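Local coordinates for protein MS5a (PDB 6L77) that is a meiosis-related protein of unknown biochemical function whose cystatin-like folds appear to enhance papain in a non-canonical way, at residues L22-M27 against F83-S88; N26-T31 against K181-V186; N32-K37 against E59-S64; N53-A58 against F66-T71. All coordinates share one frame; numbering follows the deposited sequence.

Interaction 1: L22-M27 against F83-S88; sequences LHRYNM and FTCYIS
R24 NH1 donates to two oxygens here: S88 OG at 2.9 Å, and water 1. The bond to S88 OG is fairly straight, with an N-H...O angle of 151°. The hydroxyl lies near the guanidinium plane. Water 1 sits at the edge of the same group and also takes the backbone N-H of S88. R24 NH2 uses a second water, which passes the contact on to Y86 O. That carbonyl oxygen also sits over one face of the guanidinium, 3.8 Å from R24 NH2. R24 NE turns to the carbonyl of H217.

The R24 chain is extended from CG to NE. With CG anti to the backbone N (chi1 173°), it leaves helix 12-29 toward strand 82-88. It runs past the serine on the way, and R24 CG comes within 3.4 Å of S88 OG. R24 CD packs on the sulfur of C85, 3.9 Å from SG. Y25 adds a smaller contact, its CD1 lying 3.4 Å from S88 O. The ring of Y25 also meets F69 edge-to-face.

The segment axes come within 8.0 Å and cross at -66°, so the helix lies across the strand. The guanidinium is buried, yet each of its nitrogens has an acceptor. The acceptors described are neutral: carbonyls, a hydroxyl and waters. The positive charge is therefore probably stabilised by dipoles around it.

Interaction 2: N26-T31 against K181-V186; sequences NMLEGT and KSLRNV
M27, present as selenomethionine, packs against L183 through its CB and its methyl end. Its CB lies 4.2 Å from L183 CB. The selenium comes next, with M27 SE 3.8 Å from K181 O. The methyl group reaches the loop backbone: M27 CE is 3.5 Å from S182 O and also touches L183 CD1. The chain bends at chi2 (-96°) and again at chi3. These bends bring the methyl over the backbone of 181-183, so a good part of the contact is side chain on main chain.

L183 answers with both of its methyls. CD1 goes to the methyl of M27, and L183 CD2 meets L28 CG at 3.6 Å. The two leucine side chains lie obliquely across one another. L183 is also the centre of an inverse gamma turn, with a weak bond from R184 N to S182 O.

Two waters join the backbones beside this apolar patch. Both donate to M27 O. Water 3 accepts from L183 N, and water 4 donates to K181 O at 3.0 Å. The last turn of the helix is thus linked to the loop through water.

The contact lies at the surface. It sets the C-terminal end of helix 12-29 against the loop that leads from helix 176-181 into strand 186-195. L183 also touches R210 and V212 of strand 201-212, and L28 touches H217.

Interaction 3: N32-K37 against E59-S64; sequences NLYLHK and EDPATS
Y34 and P61 meet with their side chains at about a right angle. The proline comes in at the edge of the tyrosine ring, near its plane, with P61 CG 3.9 Å from Y34 CD2. Y34 CG is anti to the carbonyl carbon (chi1 -58°), a setting that directs the ring toward the proline. L33 and D60 make a second, closer touch, methyl to CB: L33 CD2 lies 3.6 Å from D60 CB, at a slant. L33 also reaches Y25 of helix 12-29 and A58 of strand 49-60, so it faces the interior.

The backbones between these side chains form an antiparallel hydrogen-bonded pair. Y34 N gives to E59 O at 3.0 Å, and E59 N gives to Y34 O at 2.7 Å. The first is nearly straight, at 170°. L33 CA adds a CA-H...O contact to the same E59 O. The side chains of Y34 and E59 lie on one face of the sheet.

H36 and E59 are joined by water 6, which donates to E59 OE1 and touches H36 ND1 at the edge of the imidazole. Beyond the pair, H36 and K37 both face I57, a classic beta bulge.

D60 closes the strand end. Its OD1 takes the backbone N of A62 in an Asx turn, met from above the carboxylate plane. Water 5 lies very close to the same oxygen and also donates to N32 O. The carboxylates of D60 and E59 thus have polar partners at this surface. H36 ND1 is 4.7 Å from E59 OE1, so the carboxylate may make protonation of the imidazole somewhat easier; its charge is not known.

Interaction 4: N53-A58 against F66-T71; sequences NITLIA and FVVFET
L56 and F69 lie side by side, pointing the same way, at the apolar centre of this pair. L56 CD2 sits at the edge of the phenyl ring, 3.7 Å from F69 CD2. L56 CG falls between the backbone N and the carbonyl carbon (chi1 56°), and the side chain leans toward the neighbouring strand. It reaches T71 too, with L56 CD2 3.4 Å from T71 OG1. That hydroxyl is buried and has no polar partner in the model.

On the other face, I57 CD1 packs on V68 CB at 3.8 Å. T55 CG2 meets V68 CG2 at 3.6 Å. Toward the end of the ladder, I57 CG2 touches F66 CB and lies near the edge of its ring.

Six backbone hydrogen bonds join the strands, two each at I54-T71, L56-F69 and A58-V67. Five are almost straight. The bond from F69 N to L56 O is the more bent one, at 139°. The polar edge is N53 beside E70, while T55 OG1 bonds to K91 NZ.

The two strands form an antiparallel beta hairpin. I54, L56 and F69 face helix 12-29, as in a cystatin-like fold, where an antiparallel sheet packs on a helix.

How the interactions relate
Interactions 1, 3 and 4 lie on the sheet that packs on helix 12-29; interaction 2 joins the end of that helix to the loop 181-186. Interactions 1 and 2 share N26 and M27 and have centres about 9 Å apart. R24 CG of interaction 1 lies 4.2 Å from L183 CD2 of interaction 2. Interaction 3 joins the helix end through N26 OD1, 3.0 Å from L33 N. Interactions 3 and 4 both use strand 49-60 and lie side by side in the sheet, with K37 O 2.8 Å from I57 N. F69 CE2 of interaction 4 is 3.8 Å from L22 CD2 of interaction 1. Interactions 2 and 4 do not touch; their centres are about 19 Å apart.

Interaction 1: L22-M27 against F83-S88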
loop_
_atom_site.group_PDB
_atom_site.type_symbol
_atom_site.label_atom_id
_atom_site.label_comp_id
_atom_site.label_asym_id
_atom_site.label_seq_id
_atom_site.Cartn_x
_atom_site.Cartn_y
_atom_site.Cartn_z
ATOM N N LEU A 22 -2.649 9.079 -3.805
ATOM C CA LEU A 22 -3.353 9.895 -2.818
ATOM C C LEU A 22 -2.866 9.595 -1.407
ATOM O O LEU A 22 -2.783 10.504 -0.572
ATOM C CB LEU A 22 -4.857 9.662 -2.931
ATOM C CG LEU A 22 -5.471 10.238 -4.213
ATOM C CD1 LEU A 22 -6.904 9.841 -4.271
ATOM C CD2 LEU A 22 -5.357 11.757 -4.210
ATOM N N HIS A 23 -2.538 8.324 -1.135
ATOM C CA HIS A 23 -1.963 7.923 0.152
ATOM C C HIS A 23 -0.652 8.658 0.429
ATOM O O HIS A 23 -0.438 9.189 1.527
ATOM C CB HIS A 23 -1.772 6.394 0.126
ATOM C CG HIS A 23 -0.798 5.846 1.124
ATOM N ND1 HIS A 23 -0.834 6.150 2.470
ATOM C CD2 HIS A 23 0.209 4.950 0.969
ATOM C CE1 HIS A 23 0.127 5.486 3.095
ATOM N NE2 HIS A 23 0.773 4.748 2.206
ATOM N N ARG A 24 0.247 8.688 -0.547
ATOM C CA ARG A 24 1.526 9.373 -0.361
ATOM C C ARG A 24 1.310 10.855 -0.088
ATOM O O ARG A 24 1.847 11.406 0.882
ATOM C CB ARG A 24 2.408 9.162 -1.601
ATOM C CG ARG A 24 3.710 9.976 -1.608
ATOM C CD ARG A 24 4.604 9.597 -2.777
ATOM N NE ARG A 24 5.869 10.343 -2.764
ATOM C CZ ARG A 24 6.067 11.493 -3.397
ATOM N NH1 ARG A 24 5.095 12.039 -4.112
ATOM N NH2 ARG A 24 7.246 12.095 -3.331
ATOM N N TYR A 25 0.482 11.504 -0.909
ATOM C CA TYR A 25 0.195 12.929 -0.722
ATOM C C TYR A 25 -0.466 13.199 0.625
ATOM O O TYR A 25 -0.034 14.078 1.378
ATOM C CB TYR A 25 -0.709 13.429 -1.854
ATOM C CG TYR A 25 -0.969 14.908 -1.795
ATOM C CD1 TYR A 25 -0.060 15.815 -2.338
ATOM C CD2 TYR A 25 -2.125 15.404 -1.196
ATOM C CE1 TYR A 25 -0.299 17.183 -2.286
ATOM C CE2 TYR A 25 -2.370 16.768 -1.140
ATOM C CZ TYR A 25 -1.454 17.648 -1.687
ATOM O OH TYR A 25 -1.690 19.004 -1.640
ATOM N N ASN A 26 -1.533 12.463 0.933
ATOM C CA ASN A 26 -2.274 12.714 2.170
ATOM C C ASN A 26 -1.386 12.550 3.394
ATOM O O ASN A 26 -1.507 13.308 4.365
ATOM C CB ASN A 26 -3.467 11.768 2.289
ATOM C CG ASN A 26 -4.619 12.173 1.408
ATOM O OD1 ASN A 26 -4.802 13.358 1.100
ATOM N ND2 ASN A 26 -5.424 11.193 1.011
HETATM N N MSE A 27 -0.494 11.574 3.372
HETATM C CA MSE A 27 0.348 11.328 4.530
HETATM C C MSE A 27 1.383 12.419 4.691
HETATM O O MSE A 27 1.683 12.841 5.800
HETATM C CB MSE A 27 1.013 9.958 4.420
HETATM C CG MSE A 27 0.008 8.828 4.436
HETATM SE SE MSE A 27 -0.191 8.083 6.223
HETATM C CE MSE A 27 1.654 7.488 6.344
ATOM N N PHE A 83 6.790 -1.945 -6.678
ATOM C CA PHE A 83 6.622 -0.718 -7.455
ATOM C C PHE A 83 7.058 0.486 -6.633
ATOM O O PHE A 83 7.180 0.408 -5.412
ATOM C CB PHE A 83 5.170 -0.545 -7.920
ATOM C CG PHE A 83 4.175 -0.356 -6.788
ATOM C CD1 PHE A 83 3.974 0.890 -6.216
ATOM C CD2 PHE A 83 3.426 -1.426 -6.328
ATOM C CE1 PHE A 83 3.054 1.056 -5.192
ATOM C CE2 PHE A 83 2.507 -1.267 -5.307
ATOM C CZ PHE A 83 2.326 -0.028 -4.740
ATOM N N THR A 84 7.259 1.612 -7.319
ATOM C CA THR A 84 7.643 2.869 -6.684
ATOM C C THR A 84 6.722 3.983 -7.160
ATOM O O THR A 84 6.532 4.156 -8.372
ATOM C CB THR A 84 9.099 3.239 -7.016
ATOM O OG1 THR A 84 9.977 2.201 -6.563
ATOM C CG2 THR A 84 9.491 4.567 -6.339
ATOM N N CYS A 85 6.168 4.745 -6.211
ATOM C CA CYS A 85 5.399 5.955 -6.517
ATOM C C CYS A 85 6.324 7.163 -6.404
ATOM O O CYS A 85 6.813 7.480 -5.313
ATOM C CB CYS A 85 4.194 6.098 -5.585
ATOM S SG CYS A 85 3.233 7.618 -5.870
ATOM N N TYR A 86 6.556 7.842 -7.531
ATOM C CA TYR A 86 7.520 8.938 -7.622
ATOM C C TYR A 86 6.886 10.317 -7.544
ATOM O O TYR A 86 7.521 11.254 -7.057
ATOM C CB TYR A 86 8.301 8.859 -8.943
ATOM C CG TYR A 86 9.269 7.713 -9.016
ATOM C CD1 TYR A 86 10.531 7.806 -8.435
ATOM C CD2 TYR A 86 8.934 6.536 -9.682
ATOM C CE1 TYR A 86 11.437 6.756 -8.505
ATOM C CE2 TYR A 86 9.832 5.477 -9.752
ATOM C CZ TYR A 86 11.084 5.597 -9.164
ATOM O OH TYR A 86 11.974 4.546 -9.234
ATOM N N ILE A 87 5.674 10.462 -8.051
ATOM C CA ILE A 87 4.986 11.745 -8.157
ATOM C C ILE A 87 3.576 11.522 -7.664
ATOM O O ILE A 87 2.961 10.508 -8.002
ATOM C CB ILE A 87 4.954 12.259 -9.618
ATOM C CG1 ILE A 87 6.370 12.428 -10.176
ATOM C CG2 ILE A 87 4.120 13.538 -9.738
ATOM C CD1 ILE A 87 7.021 13.745 -9.835
ATOM N N SER A 88 3.046 12.472 -6.886
ATOM C CA SER A 88 1.655 12.366 -6.446
ATOM C C SER A 88 1.282 13.763 -5.937
ATOM O O SER A 88 1.581 14.110 -4.797
ATOM C CB SER A 88 1.468 11.310 -5.368
ATOM O OG SER A 88 2.205 11.643 -4.191
HETATM O O HOH W 1 4.870 14.452 -5.830
HETATM O O HOH W 2 7.783 13.559 -5.899
#

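Interaction 2: N26-T31 against K181-V186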
loop_
_atom_site.group_PDB
_atom_site.type_symbol
_atom_site.label_atom_id
_atom_site.label_comp_id
_atom_site.label_asym_id
_atom_site.label_seq_id
_atom_site.Cartn_x
_atom_site.Cartn_y
_atom_site.Cartn_z
ATOM N N ASN A 26 -1.533 12.463 0.933
ATOM C CA ASN A 26 -2.274 12.714 2.170
ATOM C C ASN A 26 -1.386 12.550 3.394
ATOM O O ASN A 26 -1.507 13.308 4.365
ATOM C CB ASN A 26 -3.467 11.768 2.289
ATOM C CG ASN A 26 -4.619 12.173 1.408
ATOM O OD1 ASN A 26 -4.802 13.358 1.100
ATOM N ND2 ASN A 26 -5.424 11.193 1.011
HETATM N N MSE A 27 -0.494 11.574 3.372
HETATM C CA MSE A 27 0.348 11.328 4.530
HETATM C C MSE A 27 1.383 12.419 4.691
HETATM O O MSE A 27 1.683 12.841 5.800
HETATM C CB MSE A 27 1.013 9.958 4.420
HETATM C CG MSE A 27 0.008 8.828 4.436
HETATM SE SE MSE A 27 -0.191 8.083 6.223
HETATM C CE MSE A 27 1.654 7.488 6.344
ATOM N N LEU A 28 1.930 12.884 3.575
ATOM C CA LEU A 28 2.955 13.916 3.642
ATOM C C LEU A 28 2.362 15.277 3.971
ATOM O O LEU A 28 3.007 16.097 4.638
ATOM C CB LEU A 28 3.695 13.980 2.313
ATOM C CG LEU A 28 4.674 12.843 2.060
ATOM C CD1 LEU A 28 5.133 12.857 0.611
ATOM C CD2 LEU A 28 5.850 12.977 3.006
ATOM N N GLU A 29 1.150 15.543 3.504
ATOM C CA GLU A 29 0.545 16.859 3.628
ATOM C C GLU A 29 -0.459 16.953 4.768
ATOM O O GLU A 29 -0.902 18.059 5.090
ATOM C CB GLU A 29 -0.148 17.233 2.313
ATOM C CG GLU A 29 0.800 17.335 1.143
ATOM C CD GLU A 29 1.893 18.350 1.387
ATOM O OE1 GLU A 29 3.079 18.000 1.230
ATOM O OE2 GLU A 29 1.562 19.493 1.754
ATOM N N GLY A 30 -0.829 15.837 5.384
ATOM C CA GLY A 30 -1.852 15.872 6.413
ATOM C C GLY A 30 -3.233 16.189 5.887
ATOM O O GLY A 30 -4.018 16.842 6.578
ATOM N N THR A 31 -3.560 15.731 4.688
ATOM C CA THR A 31 -4.812 16.062 4.024
ATOM C C THR A 31 -5.699 14.826 3.922
ATOM O O THR A 31 -5.325 13.716 4.315
ATOM C CB THR A 31 -4.542 16.652 2.638
ATOM O OG1 THR A 31 -3.676 15.770 1.902
ATOM C CG2 THR A 31 -3.877 18.019 2.749
ATOM N N LYS A 181 0.857 7.185 11.358
ATOM C CA LYS A 181 0.485 8.442 10.715
ATOM C C LYS A 181 1.604 9.111 9.923
ATOM O O LYS A 181 1.316 10.018 9.140
ATOM C CB LYS A 181 -0.036 9.448 11.762
ATOM C CG LYS A 181 -1.349 9.055 12.432
ATOM C CD LYS A 181 -1.839 10.167 13.364
ATOM C CE LYS A 181 -2.914 9.676 14.320
ATOM N NZ LYS A 181 -4.178 9.308 13.635
ATOM N N SER A 182 2.861 8.731 10.116
ATOM C CA SER A 182 3.950 9.367 9.390
ATOM C C SER A 182 4.438 8.463 8.267
ATOM O O SER A 182 4.488 7.239 8.414
ATOM C CB SER A 182 5.114 9.713 10.311
ATOM O OG SER A 182 5.908 8.580 10.563
ATOM N N LEU A 183 4.833 9.079 7.155
ATOM C CA LEU A 183 5.304 8.334 5.981
ATOM C C LEU A 183 6.776 7.973 6.184
ATOM O O LEU A 183 7.696 8.621 5.684
ATOM C CB LEU A 183 5.082 9.155 4.717
ATOM C CG LEU A 183 5.276 8.341 3.438
ATOM C CD1 LEU A 183 4.199 7.287 3.380
ATOM C CD2 LEU A 183 5.220 9.273 2.226
ATOM N N ARG A 184 6.997 6.913 6.958
ATOM C CA ARG A 184 8.324 6.430 7.288
ATOM C C ARG A 184 8.460 4.965 6.886
ATOM O O ARG A 184 7.476 4.303 6.543
ATOM C CB ARG A 184 8.599 6.594 8.795
ATOM C CG ARG A 184 7.542 5.944 9.689
ATOM C CD ARG A 184 8.152 5.340 10.975
ATOM N NE ARG A 184 9.138 4.311 10.653
ATOM C CZ ARG A 184 10.395 4.292 11.093
ATOM N NH1 ARG A 184 11.209 3.309 10.709
ATOM N NH2 ARG A 184 10.832 5.242 11.919
ATOM N N ASN A 185 9.692 4.446 6.967
ATOM C CA ASN A 185 9.940 3.041 6.631
ATOM C C ASN A 185 9.185 2.125 7.590
ATOM O O ASN A 185 9.287 2.275 8.806
ATOM C CB ASN A 185 11.431 2.737 6.687
ATOM C CG ASN A 185 12.203 3.417 5.575
ATOM O OD1 ASN A 185 11.612 4.066 4.712
ATOM N ND2 ASN A 185 13.523 3.280 5.595
ATOM N N VAL A 186 8.410 1.185 7.045
ATOM C CA VAL A 186 7.696 0.207 7.863
ATOM C C VAL A 186 7.711 -1.144 7.166
ATOM O O VAL A 186 7.809 -1.237 5.937
ATOM C CB VAL A 186 6.229 0.612 8.162
ATOM C CG1 VAL A 186 6.146 1.833 9.099
ATOM C CG2 VAL A 186 5.467 0.870 6.868
HETATM O O HOH W 3 4.365 11.890 7.000
HETATM O O HOH W 4 0.118 12.452 7.932
#

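Interaction 3: N32-K37 against E59-S64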
loop_
_atom_site.group_PDB
_atom_site.type_symbol
_atom_site.label_atom_id
_atom_site.label_comp_id
_atom_site.label_asym_id
_atom_site.label_seq_id
_atom_site.Cartn_x
_atom_site.Cartn_y
_atom_site.Cartn_z
ATOM N N ASN A 32 -6.912 15.034 3.383
ATOM C CA ASN A 32 -7.913 13.974 3.220
ATOM C C ASN A 32 -8.529 14.112 1.829
ATOM O O ASN A 32 -9.706 14.450 1.667
ATOM C CB ASN A 32 -8.993 14.039 4.302
ATOM C CG ASN A 32 -8.488 13.568 5.638
ATOM O OD1 ASN A 32 -8.493 12.375 5.922
ATOM N ND2 ASN A 32 -8.007 14.494 6.447
ATOM N N LEU A 33 -7.709 13.886 0.805
ATOM C CA LEU A 33 -8.211 13.851 -0.557
ATOM C C LEU A 33 -8.659 12.435 -0.890
ATOM O O LEU A 33 -7.963 11.462 -0.577
ATOM C CB LEU A 33 -7.141 14.292 -1.559
ATOM C CG LEU A 33 -6.582 15.706 -1.437
ATOM C CD1 LEU A 33 -5.666 15.938 -2.634
ATOM C CD2 LEU A 33 -7.698 16.729 -1.412
ATOM N N TYR A 34 -9.815 12.329 -1.534
ATOM C CA TYR A 34 -10.388 11.039 -1.890
ATOM C C TYR A 34 -10.482 10.913 -3.403
ATOM O O TYR A 34 -10.712 11.896 -4.111
ATOM C CB TYR A 34 -11.780 10.861 -1.274
ATOM C CG TYR A 34 -11.783 10.978 0.226
ATOM C CD1 TYR A 34 -11.164 10.014 1.018
ATOM C CD2 TYR A 34 -12.399 12.051 0.853
ATOM C CE1 TYR A 34 -11.160 10.127 2.412
ATOM C CE2 TYR A 34 -12.402 12.165 2.249
ATOM C CZ TYR A 34 -11.790 11.203 3.009
ATOM O OH TYR A 34 -11.801 11.325 4.383
ATOM N N LEU A 35 -10.316 9.689 -3.893
ATOM C CA LEU A 35 -10.393 9.465 -5.329
ATOM C C LEU A 35 -11.824 9.669 -5.809
ATOM O O LEU A 35 -12.764 9.050 -5.298
ATOM C CB LEU A 35 -9.906 8.054 -5.673
ATOM C CG LEU A 35 -10.060 7.657 -7.136
ATOM C CD1 LEU A 35 -9.207 8.576 -8.031
ATOM C CD2 LEU A 35 -9.678 6.182 -7.334
ATOM N N HIS A 36 -11.995 10.545 -6.794
ATOM C CA HIS A 36 -13.298 10.733 -7.409
ATOM C C HIS A 36 -13.413 9.963 -8.719
ATOM O O HIS A 36 -14.357 9.193 -8.904
ATOM C CB HIS A 36 -13.562 12.228 -7.634
ATOM C CG HIS A 36 -14.820 12.515 -8.396
ATOM N ND1 HIS A 36 -16.076 12.253 -7.889
ATOM C CD2 HIS A 36 -15.013 13.054 -9.621
ATOM C CE1 HIS A 36 -16.989 12.614 -8.774
ATOM N NE2 HIS A 36 -16.371 13.095 -9.838
ATOM N N LYS A 37 -12.468 10.153 -9.638
ATOM C CA LYS A 37 -12.467 9.374 -10.869
ATOM C C LYS A 37 -11.077 9.430 -11.484
ATOM O O LYS A 37 -10.277 10.313 -11.172
ATOM C CB LYS A 37 -13.498 9.894 -11.876
ATOM C CG LYS A 37 -13.144 11.248 -12.453
ATOM C CD LYS A 37 -14.238 11.790 -13.376
ATOM C CE LYS A 37 -14.444 10.914 -14.594
ATOM N NZ LYS A 37 -13.332 11.052 -15.576
ATOM N N GLU A 59 -11.496 14.404 -4.709
ATOM C CA GLU A 59 -12.462 15.242 -4.012
ATOM C C GLU A 59 -11.867 15.702 -2.685
ATOM O O GLU A 59 -11.260 14.911 -1.950
ATOM C CB GLU A 59 -13.786 14.502 -3.768
ATOM C CG GLU A 59 -14.812 15.398 -3.053
ATOM C CD GLU A 59 -16.228 14.809 -2.974
ATOM O OE1 GLU A 59 -16.455 13.646 -3.379
ATOM O OE2 GLU A 59 -17.124 15.539 -2.509
ATOM N N ASP A 60 -12.053 16.991 -2.380
ATOM C CA ASP A 60 -11.631 17.588 -1.113
ATOM C C ASP A 60 -12.877 18.094 -0.395
ATOM O O ASP A 60 -13.327 19.223 -0.638
ATOM C CB ASP A 60 -10.637 18.728 -1.348
ATOM C CG ASP A 60 -10.330 19.520 -0.077
ATOM O OD1 ASP A 60 -10.611 19.028 1.039
ATOM O OD2 ASP A 60 -9.833 20.660 -0.205
ATOM N N PRO A 61 -13.463 17.295 0.494
ATOM C CA PRO A 61 -14.726 17.706 1.129
ATOM C C PRO A 61 -14.589 18.926 2.017
ATOM O O PRO A 61 -15.606 19.556 2.325
ATOM C CB PRO A 61 -15.127 16.468 1.945
ATOM C CG PRO A 61 -14.446 15.301 1.212
ATOM C CD PRO A 61 -13.119 15.888 0.780
ATOM N N ALA A 62 -13.369 19.266 2.453
ATOM C CA ALA A 62 -13.210 20.433 3.318
ATOM C C ALA A 62 -13.525 21.725 2.579
ATOM O O ALA A 62 -13.970 22.690 3.204
ATOM C CB ALA A 62 -11.798 20.471 3.899
ATOM N N THR A 63 -13.303 21.768 1.257
ATOM C CA THR A 63 -13.651 22.933 0.451
ATOM C C THR A 63 -14.678 22.632 -0.630
ATOM O O THR A 63 -15.019 23.537 -1.401
ATOM C CB THR A 63 -12.396 23.526 -0.211
ATOM O OG1 THR A 63 -11.881 22.590 -1.156
ATOM C CG2 THR A 63 -11.330 23.799 0.838
ATOM N N SER A 64 -15.180 21.391 -0.714
ATOM C CA SER A 64 -16.099 20.982 -1.783
ATOM C C SER A 64 -15.502 21.264 -3.154
ATOM O O SER A 64 -16.182 21.745 -4.072
ATOM C CB SER A 64 -17.464 21.662 -1.643
ATOM O OG SER A 64 -17.954 21.488 -0.326
HETATM O O HOH W 5 -10.348 17.111 2.568
HETATM O O HOH W 6 -16.270 11.562 -5.195
#

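Interaction 4: N53-A58 against F66-T71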
loop_
_atom_site.group_PDB
_atom_site.type_symbol
_atom_site.label_atom_id
_atom_site.label_comp_id
_atom_site.label_asym_id
_atom_site.label_seq_id
_atom_site.Cartn_x
_atom_site.Cartn_y
_atom_site.Cartn_z
ATOM N N ASN A 53 1.436 6.819 -15.773
ATOM C CA ASN A 53 1.274 8.245 -15.506
ATOM C C ASN A 53 -0.224 8.475 -15.510
ATOM O O ASN A 53 -0.854 8.427 -16.570
ATOM C CB ASN A 53 1.996 9.091 -16.555
ATOM C CG ASN A 53 1.671 10.587 -16.459
ATOM O OD1 ASN A 53 1.159 11.078 -15.451
ATOM N ND2 ASN A 53 1.965 11.315 -17.529
ATOM N N ILE A 54 -0.794 8.684 -14.325
ATOM C CA ILE A 54 -2.236 8.676 -14.123
ATOM C C ILE A 54 -2.679 10.093 -13.791
ATOM O O ILE A 54 -2.106 10.739 -12.902
ATOM C CB ILE A 54 -2.638 7.714 -12.992
ATOM C CG1 ILE A 54 -2.143 6.308 -13.290
ATOM C CG2 ILE A 54 -4.160 7.743 -12.760
ATOM C CD1 ILE A 54 -2.154 5.401 -12.034
ATOM N N THR A 55 -3.697 10.566 -14.496
ATOM C CA THR A 55 -4.344 11.832 -14.192
ATOM C C THR A 55 -5.692 11.514 -13.562
ATOM O O THR A 55 -6.536 10.857 -14.182
ATOM C CB THR A 55 -4.515 12.672 -15.459
ATOM O OG1 THR A 55 -3.232 12.878 -16.068
ATOM C CG2 THR A 55 -5.165 14.022 -15.125
ATOM N N LEU A 56 -5.889 11.951 -12.326
ATOM C CA LEU A 56 -7.104 11.613 -11.602
ATOM C C LEU A 56 -7.710 12.877 -11.014
ATOM O O LEU A 56 -7.045 13.907 -10.891
ATOM C CB LEU A 56 -6.828 10.597 -10.487
ATOM C CG LEU A 56 -5.759 11.053 -9.490
ATOM C CD1 LEU A 56 -6.304 11.004 -8.083
ATOM C CD2 LEU A 56 -4.463 10.241 -9.597
ATOM N N ILE A 57 -8.990 12.780 -10.661
ATOM C CA ILE A 57 -9.703 13.838 -9.961
ATOM C C ILE A 57 -9.869 13.381 -8.524
ATOM O O ILE A 57 -10.372 12.279 -8.280
ATOM C CB ILE A 57 -11.072 14.133 -10.599
ATOM C CG1 ILE A 57 -10.921 14.375 -12.105
ATOM C CG2 ILE A 57 -11.725 15.310 -9.896
ATOM C CD1 ILE A 57 -9.929 15.453 -12.446
ATOM N N ALA A 58 -9.405 14.198 -7.585
ATOM C CA ALA A 58 -9.609 13.953 -6.165
ATOM C C ALA A 58 -10.676 14.898 -5.634
ATOM O O ALA A 58 -10.751 16.058 -6.055
ATOM C CB ALA A 58 -8.313 14.144 -5.375
ATOM N N PHE A 66 -12.932 19.843 -6.432
ATOM C CA PHE A 66 -12.405 18.689 -7.142
ATOM C C PHE A 66 -11.086 19.112 -7.756
ATOM O O PHE A 66 -11.031 20.115 -8.477
ATOM C CB PHE A 66 -13.403 18.186 -8.185
ATOM C CG PHE A 66 -14.591 17.537 -7.566
ATOM C CD1 PHE A 66 -15.630 18.307 -7.064
ATOM C CD2 PHE A 66 -14.634 16.171 -7.390
ATOM C CE1 PHE A 66 -16.716 17.710 -6.443
ATOM C CE2 PHE A 66 -15.715 15.567 -6.771
ATOM C CZ PHE A 66 -16.756 16.335 -6.300
ATOM N N VAL A 67 -10.033 18.368 -7.443
ATOM C CA VAL A 67 -8.657 18.751 -7.737
ATOM C C VAL A 67 -8.071 17.739 -8.717
ATOM O O VAL A 67 -8.041 16.536 -8.430
ATOM C CB VAL A 67 -7.836 18.803 -6.444
ATOM C CG1 VAL A 67 -6.378 19.198 -6.725
ATOM C CG2 VAL A 67 -8.510 19.757 -5.427
ATOM N N VAL A 68 -7.597 18.213 -9.868
ATOM C CA VAL A 68 -6.935 17.289 -10.773
ATOM C C VAL A 68 -5.533 17.018 -10.243
ATOM O O VAL A 68 -4.817 17.915 -9.772
ATOM C CB VAL A 68 -6.957 17.818 -12.222
ATOM C CG1 VAL A 68 -6.362 19.214 -12.318
ATOM C CG2 VAL A 68 -6.275 16.823 -13.169
ATOM N N PHE A 69 -5.148 15.757 -10.311
ATOM C CA PHE A 69 -4.057 15.199 -9.533
ATOM C C PHE A 69 -3.273 14.265 -10.446
ATOM O O PHE A 69 -3.879 13.533 -11.232
ATOM C CB PHE A 69 -4.666 14.446 -8.342
ATOM C CG PHE A 69 -3.694 14.056 -7.275
ATOM C CD1 PHE A 69 -3.443 14.910 -6.220
ATOM C CD2 PHE A 69 -3.082 12.811 -7.296
ATOM C CE1 PHE A 69 -2.576 14.555 -5.213
ATOM C CE2 PHE A 69 -2.203 12.432 -6.294
ATOM C CZ PHE A 69 -1.951 13.306 -5.243
ATOM N N GLU A 70 -1.940 14.298 -10.353
ATOM C CA GLU A 70 -1.073 13.432 -11.150
ATOM C C GLU A 70 -0.371 12.427 -10.239
ATOM O O GLU A 70 0.123 12.799 -9.170
ATOM C CB GLU A 70 -0.052 14.277 -11.913
ATOM C CG GLU A 70 0.996 13.501 -12.663
ATOM C CD GLU A 70 1.886 14.414 -13.485
ATOM O OE1 GLU A 70 1.990 15.609 -13.139
ATOM O OE2 GLU A 70 2.468 13.942 -14.482
ATOM N N THR A 71 -0.361 11.153 -10.640
ATOM C CA THR A 71 0.380 10.104 -9.934
ATOM C C THR A 71 1.238 9.368 -10.951
ATOM O O THR A 71 0.733 8.979 -12.007
ATOM C CB THR A 71 -0.569 9.097 -9.238
ATOM O OG1 THR A 71 -1.345 9.756 -8.220
ATOM C CG2 THR A 71 0.222 7.981 -8.574
#